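Local coordinates for protein lovastatin nonaketide synthase mokA (Monascus pilosus, PDB 6AD3) that assembles the nonaketide precursor of lovastatin (monacolin K) as an iterative type I polyketide synthase, represented here by its condensation domain, at residues 75-83 with 239-250; 208-219 with 357-368. The protein carries 1 engineered substitution. One frame throughout, in Å; residues are numbered along the deposited sequence.

Contact 1 of 2, residues 75-83 with 239-250; sequences LHPLSLGQE and FADLATRQREAL
The methyl group of A240 sits almost squarely on the imidazole of H76: CB lies 3.4 Å from the ring centroid and only 7° off the ring normal, a CH-pi contact that lets a strand side chain lie flat against a helix. One helical turn on, the fit becomes tight, with A243 CB 3.4 Å from S79 CB. S79 and Q82 close a capping box at the start of helix 80-91, S79 OG accepting from Q82 N and Q82 OE1 from S79 N; S79 OG also meets the edge of the F239 ring. Further along the helix R247, its chain bent at chi3 (-90°), turns its guanidinium toward this helix start. R247 NH2 donates to L78 O at 2.8 Å, from above the carbonyl plane, and to E83 OE1 at 2.8 Å in a nearly coplanar salt bridge. L80 CD2 covers one guanidinium face, while E83 OE2 forms a second salt bridge, with R87. A water accepting from L80 N donates to A243 O and Q246 OE1. Helix 239-251 thus packs on the junction of strand 72-77 and helix 80-91; H76 and Q82 also touch strand 145-150, and F239 meets F369 edge-to-face.

Contact 2 of 2, residues 208-219 with 357-368; sequences RFVGDGSTTENI and RTNVDELAGMGF
R357, the first residue of its segment, reaches D212 from the opposite direction with an extended chain and pairs through NH2, which lies 2.9 Å from D212 OD1 on the syn side of the carboxylate. D212 OD1 also caps helix 213-227 through T215 N, and D212 OD2 accepts from F369 N and A370 N. The same R357 NH2 donates to T215 OG1, and S214 CB rests over one guanidinium face. NH1 turns back to E362 O and G365 O, tying the arginine to the short helix 360-364 and the turn that ends it, while a water links NE to D212 OD2. M366 follows, bent at chi2 (-65°), which brings SD and CE alongside N218 CB and I219 CG1. G367 takes a backbone conformation suited to glycine, with phi at 135°; T215 OG1 donates to G367 O at 2.7 Å, in the carbonyl plane and on a lone pair, and G367 CA makes a C-H contact with V210 O. The ring of F368 is stacked face to face with the guanidinium of R208, which G211 O and E462 hold in turn; the planes are 12° apart and the centres 3.8 Å apart, and a water joins F368 N to F209 O. H207 to G213 correspond to the HHxxxDG motif of condensation domains, with R208 at the second histidine position; the aspartate-arginine pair is consistent with the structural salt bridge that shapes this motif in the family.

In the fold
The two contacts show how contact chemistry changes with depth in one domain. Contact 1, centred about 19 Å from the centre of the chain, is partly buried and joins elements of the N-terminal half through alanine packing and a partly exposed arginine salt bridge. Contact 2, centred about 12 Å from it, is buried and joins the signature loop and helix 213-227 to a connection between strands 348-354 and 371-377 of the six-stranded sheet. There a carboxylate, an arginine and a threonine hydroxyl bond largely to each other and to backbone carbonyls, though V210 O and G211 N have no hydrogen-bond partner. Waters bridge both. Their centres lie about 14 Å apart and they meet directly, Q82 NE2 probably bonding F209 O, while F239 packs against the backbone of M366 and F368.

Contact 1 of 2, residues 75-83 with 239-250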
loop_
_atom_site.group_PDB
_atom_site.type_symbol
_atom_site.label_atom_id
_atom_site.label_comp_id
_atom_site.label_asym_id
_atom_site.label_seq_id
_atom_site.Cartn_x
_atom_site.Cartn_y
_atom_site.Cartn_z
ATOM N N LEU A 75 8.558 0.847 -26.605
ATOM C CA LEU A 75 9.436 0.992 -25.473
ATOM C C LEU A 75 9.086 2.302 -24.760
ATOM O O LEU A 75 8.783 3.301 -25.418
ATOM C CB LEU A 75 10.871 1.068 -25.961
ATOM C CG LEU A 75 11.321 -0.061 -26.894
ATOM C CD1 LEU A 75 12.714 0.235 -27.386
ATOM C CD2 LEU A 75 11.281 -1.398 -26.171
ATOM N N HIS A 76 9.261 2.316 -23.438
ATOM C CA HIS A 76 8.978 3.493 -22.598
ATOM C C HIS A 76 9.917 3.519 -21.434
ATOM O O HIS A 76 10.272 2.486 -20.903
ATOM C CB HIS A 76 7.540 3.430 -22.025
ATOM C CG HIS A 76 6.478 3.310 -23.063
ATOM N ND1 HIS A 76 5.951 4.400 -23.710
ATOM C CD2 HIS A 76 5.765 2.246 -23.485
ATOM C CE1 HIS A 76 5.031 3.997 -24.566
ATOM N NE2 HIS A 76 4.879 2.699 -24.426
ATOM N N PRO A 77 10.224 4.710 -20.939
ATOM C CA PRO A 77 10.875 4.826 -19.630
ATOM C C PRO A 77 9.989 4.264 -18.512
ATOM O O PRO A 77 8.804 4.218 -18.685
ATOM C CB PRO A 77 11.055 6.338 -19.450
ATOM C CG PRO A 77 10.142 6.994 -20.441
ATOM C CD PRO A 77 9.773 6.004 -21.496
ATOM N N LEU A 78 10.593 3.846 -17.393
ATOM C CA LEU A 78 9.851 3.601 -16.167
ATOM C C LEU A 78 9.043 4.849 -15.767
ATOM O O LEU A 78 9.442 5.992 -16.005
ATOM C CB LEU A 78 10.792 3.176 -15.047
ATOM C CG LEU A 78 11.659 1.918 -15.215
ATOM C CD1 LEU A 78 12.436 1.614 -13.942
ATOM C CD2 LEU A 78 10.820 0.725 -15.615
ATOM N N SER A 79 7.884 4.637 -15.181
ATOM C CA SER A 79 7.198 5.713 -14.497
ATOM C C SER A 79 8.063 6.182 -13.335
ATOM O O SER A 79 8.990 5.486 -12.912
ATOM C CB SER A 79 5.827 5.241 -13.968
ATOM O OG SER A 79 5.964 4.430 -12.811
ATOM N N LEU A 80 7.736 7.349 -12.804
ATOM C CA LEU A 80 8.484 7.907 -11.692
ATOM C C LEU A 80 8.425 6.922 -10.471
ATOM O O LEU A 80 9.440 6.639 -9.825
ATOM C CB LEU A 80 7.921 9.282 -11.367
ATOM C CG LEU A 80 8.282 10.395 -12.360
ATOM C CD1 LEU A 80 7.390 11.608 -12.149
ATOM C CD2 LEU A 80 9.746 10.756 -12.222
ATOM N N GLY A 81 7.241 6.427 -10.178
ATOM C CA GLY A 81 7.047 5.466 -9.095
ATOM C C GLY A 81 7.771 4.166 -9.358
ATOM O O GLY A 81 8.398 3.603 -8.443
ATOM N N GLN A 82 7.698 3.648 -10.592
ATOM C CA GLN A 82 8.489 2.450 -10.928
ATOM C C GLN A 82 9.986 2.661 -10.714
ATOM O O GLN A 82 10.688 1.779 -10.220
ATOM C CB GLN A 82 8.246 2.019 -12.354
ATOM C CG GLN A 82 6.886 1.392 -12.601
ATOM C CD GLN A 82 6.615 1.162 -14.074
ATOM O OE1 GLN A 82 7.170 1.847 -14.940
ATOM N NE2 GLN A 82 5.842 0.124 -14.378
ATOM N N GLU A 83 10.489 3.847 -11.091
ATOM C CA GLU A 83 11.893 4.118 -11.019
ATOM C C GLU A 83 12.417 4.101 -9.580
ATOM O O GLU A 83 13.436 3.472 -9.299
ATOM C CB GLU A 83 12.197 5.465 -11.693
ATOM C CG GLU A 83 13.661 5.864 -11.637
ATOM C CD GLU A 83 13.955 7.175 -12.382
ATOM O OE1 GLU A 83 13.168 7.607 -13.238
ATOM O OE2 GLU A 83 14.928 7.834 -12.016
ATOM N N PHE A 239 -1.053 2.225 -19.124
ATOM C CA PHE A 239 -0.166 2.716 -18.057
ATOM C C PHE A 239 0.894 3.660 -18.567
ATOM O O PHE A 239 1.103 4.730 -18.017
ATOM C CB PHE A 239 0.479 1.543 -17.337
ATOM C CG PHE A 239 1.381 1.949 -16.238
ATOM C CD1 PHE A 239 0.851 2.502 -15.083
ATOM C CD2 PHE A 239 2.737 2.077 -16.475
ATOM C CE1 PHE A 239 1.691 2.956 -14.059
ATOM C CE2 PHE A 239 3.593 2.491 -15.457
ATOM C CZ PHE A 239 3.068 2.933 -14.256
ATOM N N ALA A 240 1.583 3.287 -19.654
ATOM C CA ALA A 240 2.703 4.121 -20.122
ATOM C C ALA A 240 2.247 5.499 -20.506
ATOM O O ALA A 240 2.978 6.470 -20.298
ATOM C CB ALA A 240 3.419 3.451 -21.283
ATOM N N ASP A 241 1.095 5.583 -21.172
ATOM C CA ASP A 241 0.516 6.886 -21.546
ATOM C C ASP A 241 0.319 7.777 -20.308
ATOM O O ASP A 241 0.785 8.934 -20.255
ATOM C CB ASP A 241 -0.798 6.677 -22.310
ATOM C CG ASP A 241 -0.571 5.979 -23.668
ATOM O OD1 ASP A 241 0.481 6.225 -24.254
ATOM O OD2 ASP A 241 -1.441 5.224 -24.151
ATOM N N LEU A 242 -0.274 7.208 -19.278
ATOM C CA LEU A 242 -0.522 7.970 -18.054
ATOM C C LEU A 242 0.763 8.312 -17.337
ATOM O O LEU A 242 0.922 9.433 -16.823
ATOM C CB LEU A 242 -1.472 7.204 -17.130
ATOM C CG LEU A 242 -2.890 7.073 -17.636
ATOM C CD1 LEU A 242 -3.686 6.137 -16.747
ATOM C CD2 LEU A 242 -3.564 8.433 -17.739
ATOM N N ALA A 243 1.696 7.365 -17.289
ATOM C CA ALA A 243 2.989 7.593 -16.600
ATOM C C ALA A 243 3.825 8.687 -17.312
ATOM O O ALA A 243 4.441 9.542 -16.661
ATOM C CB ALA A 243 3.779 6.302 -16.494
ATOM N N THR A 244 3.749 8.726 -18.645
ATOM C CA THR A 244 4.468 9.730 -19.396
ATOM C C THR A 244 3.927 11.123 -19.134
ATOM O O THR A 244 4.718 12.074 -18.962
ATOM C CB THR A 244 4.484 9.405 -20.901
ATOM O OG1 THR A 244 5.107 8.128 -21.082
ATOM C CG2 THR A 244 5.271 10.455 -21.697
ATOM N N ARG A 245 2.611 11.249 -18.996
ATOM C CA ARG A 245 2.023 12.540 -18.690
ATOM C C ARG A 245 2.491 13.072 -17.343
ATOM O O ARG A 245 2.758 14.271 -17.160
ATOM C CB ARG A 245 0.501 12.487 -18.727
ATOM C CG ARG A 245 -0.068 12.393 -20.132
ATOM C CD ARG A 245 -1.568 12.634 -20.149
ATOM N NE ARG A 245 -1.952 13.477 -21.282
ATOM C CZ ARG A 245 -3.044 13.302 -22.023
ATOM N NH1 ARG A 245 -3.890 12.313 -21.758
ATOM N NH2 ARG A 245 -3.292 14.119 -23.039
ATOM N N GLN A 246 2.658 12.168 -16.397
ATOM C CA GLN A 246 3.123 12.549 -15.095
ATOM C C GLN A 246 4.593 12.970 -15.140
ATOM O O GLN A 246 5.000 13.988 -14.562
ATOM C CB GLN A 246 2.950 11.349 -14.143
ATOM C CG GLN A 246 3.255 11.653 -12.698
ATOM C CD GLN A 246 3.106 10.401 -11.852
ATOM O OE1 GLN A 246 3.713 9.378 -12.154
ATOM N NE2 GLN A 246 2.130 10.416 -10.952
ATOM N N ARG A 247 5.394 12.249 -15.897
ATOM C CA ARG A 247 6.818 12.601 -16.022
ATOM C C ARG A 247 6.974 13.955 -16.716
ATOM O O ARG A 247 7.733 14.821 -16.268
ATOM C CB ARG A 247 7.532 11.508 -16.809
ATOM C CG ARG A 247 9.031 11.548 -16.699
ATOM C CD ARG A 247 9.644 10.315 -17.337
ATOM N NE ARG A 247 9.803 9.209 -16.416
ATOM C CZ ARG A 247 10.765 9.137 -15.495
ATOM N NH1 ARG A 247 11.544 10.175 -15.247
ATOM N NH2 ARG A 247 10.961 8.037 -14.826
ATOM N N GLU A 248 6.144 14.189 -17.730
ATOM C CA GLU A 248 6.184 15.468 -18.473
ATOM C C GLU A 248 5.780 16.645 -17.608
ATOM O O GLU A 248 6.304 17.747 -17.765
ATOM C CB GLU A 248 5.280 15.384 -19.715
ATOM C CG GLU A 248 5.909 14.504 -20.792
ATOM C CD GLU A 248 5.009 14.297 -22.024
ATOM O OE1 GLU A 248 3.865 14.830 -22.040
ATOM O OE2 GLU A 248 5.429 13.531 -22.930
ATOM N N ALA A 249 4.840 16.418 -16.698
ATOM C CA ALA A 249 4.427 17.460 -15.744
ATOM C C ALA A 249 5.599 17.853 -14.837
ATOM O O ALA A 249 5.848 19.039 -14.590
ATOM C CB ALA A 249 3.235 16.988 -14.912
ATOM N N LEU A 250 6.334 16.857 -14.348
ATOM C CA LEU A 250 7.533 17.142 -13.555
ATOM C C LEU A 250 8.564 17.898 -14.388
ATOM O O LEU A 250 9.055 18.947 -13.958
ATOM C CB LEU A 250 8.150 15.854 -12.995
ATOM C CG LEU A 250 9.509 16.014 -12.330
ATOM C CD1 LEU A 250 9.379 16.943 -11.129
ATOM C CD2 LEU A 250 10.071 14.650 -11.927
HETATM O O HOH W 1 5.624 8.815 -14.123
HETATM O O HOH W 2 4.504 7.351 -10.641
#

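Contact 2 of 2, residues 208-219 with 357-368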
loop_
_atom_site.group_PDB
_atom_site.type_symbol
_atom_site.label_atom_id
_atom_site.label_comp_id
_atom_site.label_asym_id
_atom_site.label_seq_id
_atom_site.Cartn_x
_atom_site.Cartn_y
_atom_site.Cartn_z
ATOM N N ARG A 208 5.814 -5.506 -7.903
ATOM C CA ARG A 208 5.570 -4.093 -7.580
ATOM C C ARG A 208 5.296 -3.243 -8.812
ATOM O O ARG A 208 4.487 -2.344 -8.753
ATOM C CB ARG A 208 6.767 -3.543 -6.830
ATOM C CG ARG A 208 6.792 -2.030 -6.573
ATOM C CD ARG A 208 5.860 -1.605 -5.482
ATOM N NE ARG A 208 4.453 -1.659 -5.875
ATOM C CZ ARG A 208 3.438 -1.460 -5.048
ATOM N NH1 ARG A 208 3.654 -1.219 -3.776
ATOM N NH2 ARG A 208 2.188 -1.508 -5.484
ATOM N N PHE A 209 6.031 -3.472 -9.898
ATOM C CA PHE A 209 5.995 -2.566 -10.997
ATOM C C PHE A 209 4.642 -2.545 -11.757
ATOM O O PHE A 209 4.425 -1.635 -12.580
ATOM C CB PHE A 209 7.094 -2.886 -12.015
ATOM C CG PHE A 209 8.503 -2.637 -11.543
ATOM C CD1 PHE A 209 8.769 -2.023 -10.340
ATOM C CD2 PHE A 209 9.578 -3.103 -12.308
ATOM C CE1 PHE A 209 10.044 -1.913 -9.883
ATOM C CE2 PHE A 209 10.864 -2.983 -11.840
ATOM C CZ PHE A 209 11.101 -2.336 -10.657
ATOM N N VAL A 210 3.796 -3.560 -11.572
ATOM C CA VAL A 210 2.598 -3.755 -12.428
ATOM C C VAL A 210 1.268 -3.632 -11.711
ATOM O O VAL A 210 0.229 -3.760 -12.342
ATOM C CB VAL A 210 2.626 -5.065 -13.239
ATOM C CG1 VAL A 210 3.888 -5.102 -14.120
ATOM C CG2 VAL A 210 2.596 -6.288 -12.310
ATOM N N GLY A 211 1.303 -3.401 -10.403
ATOM C CA GLY A 211 0.073 -3.347 -9.646
ATOM C C GLY A 211 0.073 -2.516 -8.401
ATOM O O GLY A 211 1.066 -1.862 -8.059
ATOM N N ASP A 212 -1.107 -2.502 -7.755
ATOM C CA ASP A 212 -1.328 -1.852 -6.443
ATOM C C ASP A 212 -2.769 -2.133 -6.036
ATOM O O ASP A 212 -3.439 -2.908 -6.690
ATOM C CB ASP A 212 -1.016 -0.306 -6.453
ATOM C CG ASP A 212 -1.938 0.526 -7.367
ATOM O OD1 ASP A 212 -3.054 0.104 -7.740
ATOM O OD2 ASP A 212 -1.547 1.683 -7.673
ATOM N N GLY A 213 -3.165 -1.679 -4.849
ATOM C CA GLY A 213 -4.474 -2.080 -4.296
ATOM C C GLY A 213 -5.624 -1.765 -5.251
ATOM O O GLY A 213 -6.573 -2.550 -5.382
ATOM N N SER A 214 -5.599 -0.591 -5.888
ATOM C CA SER A 214 -6.638 -0.255 -6.856
ATOM C C SER A 214 -6.633 -1.120 -8.108
ATOM O O SER A 214 -7.689 -1.492 -8.662
ATOM C CB SER A 214 -6.562 1.232 -7.214
ATOM O OG SER A 214 -6.814 2.020 -6.065
ATOM N N THR A 215 -5.432 -1.476 -8.568
ATOM C CA THR A 215 -5.316 -2.399 -9.657
ATOM C C THR A 215 -5.910 -3.756 -9.326
ATOM O O THR A 215 -6.617 -4.358 -10.155
ATOM C CB THR A 215 -3.867 -2.503 -10.129
ATOM O OG1 THR A 215 -3.518 -1.245 -10.751
ATOM C CG2 THR A 215 -3.693 -3.618 -11.117
ATOM N N THR A 216 -5.641 -4.263 -8.141
ATOM C CA THR A 216 -6.253 -5.532 -7.714
ATOM C C THR A 216 -7.779 -5.472 -7.719
ATOM O O THR A 216 -8.428 -6.329 -8.312
ATOM C CB THR A 216 -5.756 -5.943 -6.319
ATOM O OG1 THR A 216 -4.324 -5.983 -6.331
ATOM C CG2 THR A 216 -6.295 -7.323 -5.911
ATOM N N GLU A 217 -8.340 -4.361 -7.215
ATOM C CA GLU A 217 -9.799 -4.143 -7.279
ATOM C C GLU A 217 -10.253 -4.168 -8.720
ATOM O O GLU A 217 -11.261 -4.838 -9.066
ATOM C CB GLU A 217 -10.156 -2.788 -6.642
ATOM C CG GLU A 217 -9.953 -2.725 -5.124
ATOM C CD GLU A 217 -9.920 -1.293 -4.550
ATOM O OE1 GLU A 217 -9.552 -1.127 -3.345
ATOM O OE2 GLU A 217 -10.053 -0.312 -5.312
ATOM N N ASN A 218 -9.529 -3.445 -9.582
ATOM C CA ASN A 218 -9.929 -3.318 -10.986
ATOM C C ASN A 218 -9.908 -4.713 -11.656
ATOM O O ASN A 218 -10.734 -4.992 -12.506
ATOM C CB ASN A 218 -9.019 -2.357 -11.762
ATOM C CG ASN A 218 -9.226 -0.889 -11.398
ATOM O OD1 ASN A 218 -8.483 0.001 -11.886
ATOM N ND2 ASN A 218 -10.287 -0.605 -10.667
ATOM N N ILE A 219 -8.898 -5.538 -11.355
ATOM C CA ILE A 219 -8.823 -6.880 -11.977
ATOM C C ILE A 219 -10.078 -7.699 -11.632
ATOM O O ILE A 219 -10.673 -8.355 -12.513
ATOM C CB ILE A 219 -7.551 -7.632 -11.504
ATOM C CG1 ILE A 219 -6.318 -6.988 -12.161
ATOM C CG2 ILE A 219 -7.650 -9.111 -11.820
ATOM C CD1 ILE A 219 -4.994 -7.344 -11.521
ATOM N N ARG A 357 -4.938 8.544 -8.051
ATOM C CA ARG A 357 -5.832 8.414 -9.180
ATOM C C ARG A 357 -6.896 9.492 -9.024
ATOM O O ARG A 357 -7.668 9.459 -8.096
ATOM C CB ARG A 357 -6.458 7.031 -9.183
ATOM C CG ARG A 357 -5.474 5.909 -9.454
ATOM C CD ARG A 357 -6.087 4.572 -9.124
ATOM N NE ARG A 357 -5.170 3.437 -9.129
ATOM C CZ ARG A 357 -5.112 2.534 -10.099
ATOM N NH1 ARG A 357 -5.881 2.651 -11.157
ATOM N NH2 ARG A 357 -4.283 1.511 -10.017
ATOM N N THR A 358 -6.889 10.412 -9.980
ATOM C CA THR A 358 -7.475 11.733 -9.896
ATOM C C THR A 358 -8.484 12.071 -11.018
ATOM O O THR A 358 -8.924 13.210 -11.124
ATOM C CB THR A 358 -6.342 12.807 -9.906
ATOM O OG1 THR A 358 -5.929 13.092 -11.242
ATOM C CG2 THR A 358 -5.105 12.322 -9.195
ATOM N N ASN A 359 -8.785 11.110 -11.877
ATOM C CA ASN A 359 -9.723 11.291 -12.965
ATOM C C ASN A 359 -10.191 9.942 -13.494
ATOM O O ASN A 359 -9.703 8.918 -13.086
ATOM C CB ASN A 359 -9.156 12.163 -14.066
ATOM C CG ASN A 359 -8.008 11.518 -14.783
ATOM O OD1 ASN A 359 -8.021 10.344 -15.057
ATOM N ND2 ASN A 359 -7.007 12.292 -15.081
ATOM N N VAL A 360 -11.153 9.965 -14.395
ATOM C CA VAL A 360 -11.820 8.760 -14.809
ATOM C C VAL A 360 -10.815 7.749 -15.340
ATOM O O VAL A 360 -10.873 6.600 -14.992
ATOM C CB VAL A 360 -12.795 9.125 -15.954
ATOM C CG1 VAL A 360 -13.310 7.914 -16.705
ATOM C CG2 VAL A 360 -13.928 9.972 -15.420
ATOM N N ASP A 361 -9.910 8.192 -16.190
ATOM C CA ASP A 361 -8.956 7.276 -16.775
ATOM C C ASP A 361 -7.981 6.698 -15.746
ATOM O O ASP A 361 -7.716 5.529 -15.755
ATOM C CB ASP A 361 -8.231 7.917 -17.935
ATOM C CG ASP A 361 -9.037 7.855 -19.237
ATOM O OD1 ASP A 361 -10.081 7.219 -19.297
ATOM O OD2 ASP A 361 -8.596 8.431 -20.215
ATOM N N GLU A 362 -7.479 7.540 -14.855
ATOM C CA GLU A 362 -6.585 7.080 -13.801
ATOM C C GLU A 362 -7.241 6.057 -12.896
ATOM O O GLU A 362 -6.613 5.144 -12.446
ATOM C CB GLU A 362 -6.098 8.252 -12.942
ATOM C CG GLU A 362 -5.257 9.231 -13.723
ATOM C CD GLU A 362 -4.877 10.489 -12.915
ATOM O OE1 GLU A 362 -4.031 11.227 -13.434
ATOM O OE2 GLU A 362 -5.612 10.872 -11.961
ATOM N N LEU A 363 -8.532 6.228 -12.618
ATOM C CA LEU A 363 -9.242 5.280 -11.793
ATOM C C LEU A 363 -9.406 3.923 -12.462
ATOM O O LEU A 363 -9.413 2.914 -11.772
ATOM C CB LEU A 363 -10.618 5.819 -11.411
ATOM C CG LEU A 363 -10.595 6.988 -10.447
ATOM C CD1 LEU A 363 -11.981 7.689 -10.467
ATOM C CD2 LEU A 363 -10.273 6.509 -9.035
ATOM N N ALA A 364 -9.590 3.917 -13.791
ATOM C CA ALA A 364 -9.882 2.688 -14.558
ATOM C C ALA A 364 -8.623 1.927 -14.982
ATOM O O ALA A 364 -8.672 0.743 -15.270
ATOM C CB ALA A 364 -10.723 3.032 -15.778
ATOM N N GLY A 365 -7.493 2.593 -14.924
ATOM C CA GLY A 365 -6.249 2.034 -15.447
ATOM C C GLY A 365 -5.681 0.934 -14.535
ATOM O O GLY A 365 -5.979 0.864 -13.339
ATOM N N MET A 366 -4.822 0.114 -15.108
ATOM C CA MET A 366 -4.050 -0.849 -14.366
ATOM C C MET A 366 -2.616 -0.355 -14.233
ATOM O O MET A 366 -2.092 0.317 -15.119
ATOM C CB MET A 366 -4.051 -2.208 -15.086
ATOM C CG MET A 366 -5.415 -2.797 -15.366
ATOM S SD MET A 366 -6.294 -3.222 -13.830
ATOM C CE MET A 366 -7.701 -4.092 -14.522
ATOM N N GLY A 367 -1.987 -0.713 -13.121
ATOM C CA GLY A 367 -0.576 -0.526 -12.919
ATOM C C GLY A 367 -0.292 0.044 -11.531
ATOM O O GLY A 367 -1.138 -0.043 -10.619
ATOM N N PHE A 368 0.927 0.528 -11.352
ATOM C CA PHE A 368 1.433 0.947 -10.056
ATOM C C PHE A 368 1.371 2.465 -9.939
ATOM O O PHE A 368 2.238 3.162 -10.455
ATOM C CB PHE A 368 2.867 0.445 -9.864
ATOM C CG PHE A 368 3.551 0.966 -8.645
ATOM C CD1 PHE A 368 2.859 1.172 -7.469
ATOM C CD2 PHE A 368 4.925 1.225 -8.664
ATOM C CE1 PHE A 368 3.513 1.563 -6.310
ATOM C CE2 PHE A 368 5.578 1.628 -7.503
ATOM C CZ PHE A 368 4.862 1.830 -6.340
HETATM O O HOH W 3 2.597 0.017 -13.447
HETATM O O HOH W 4 -3.359 3.465 -6.894
#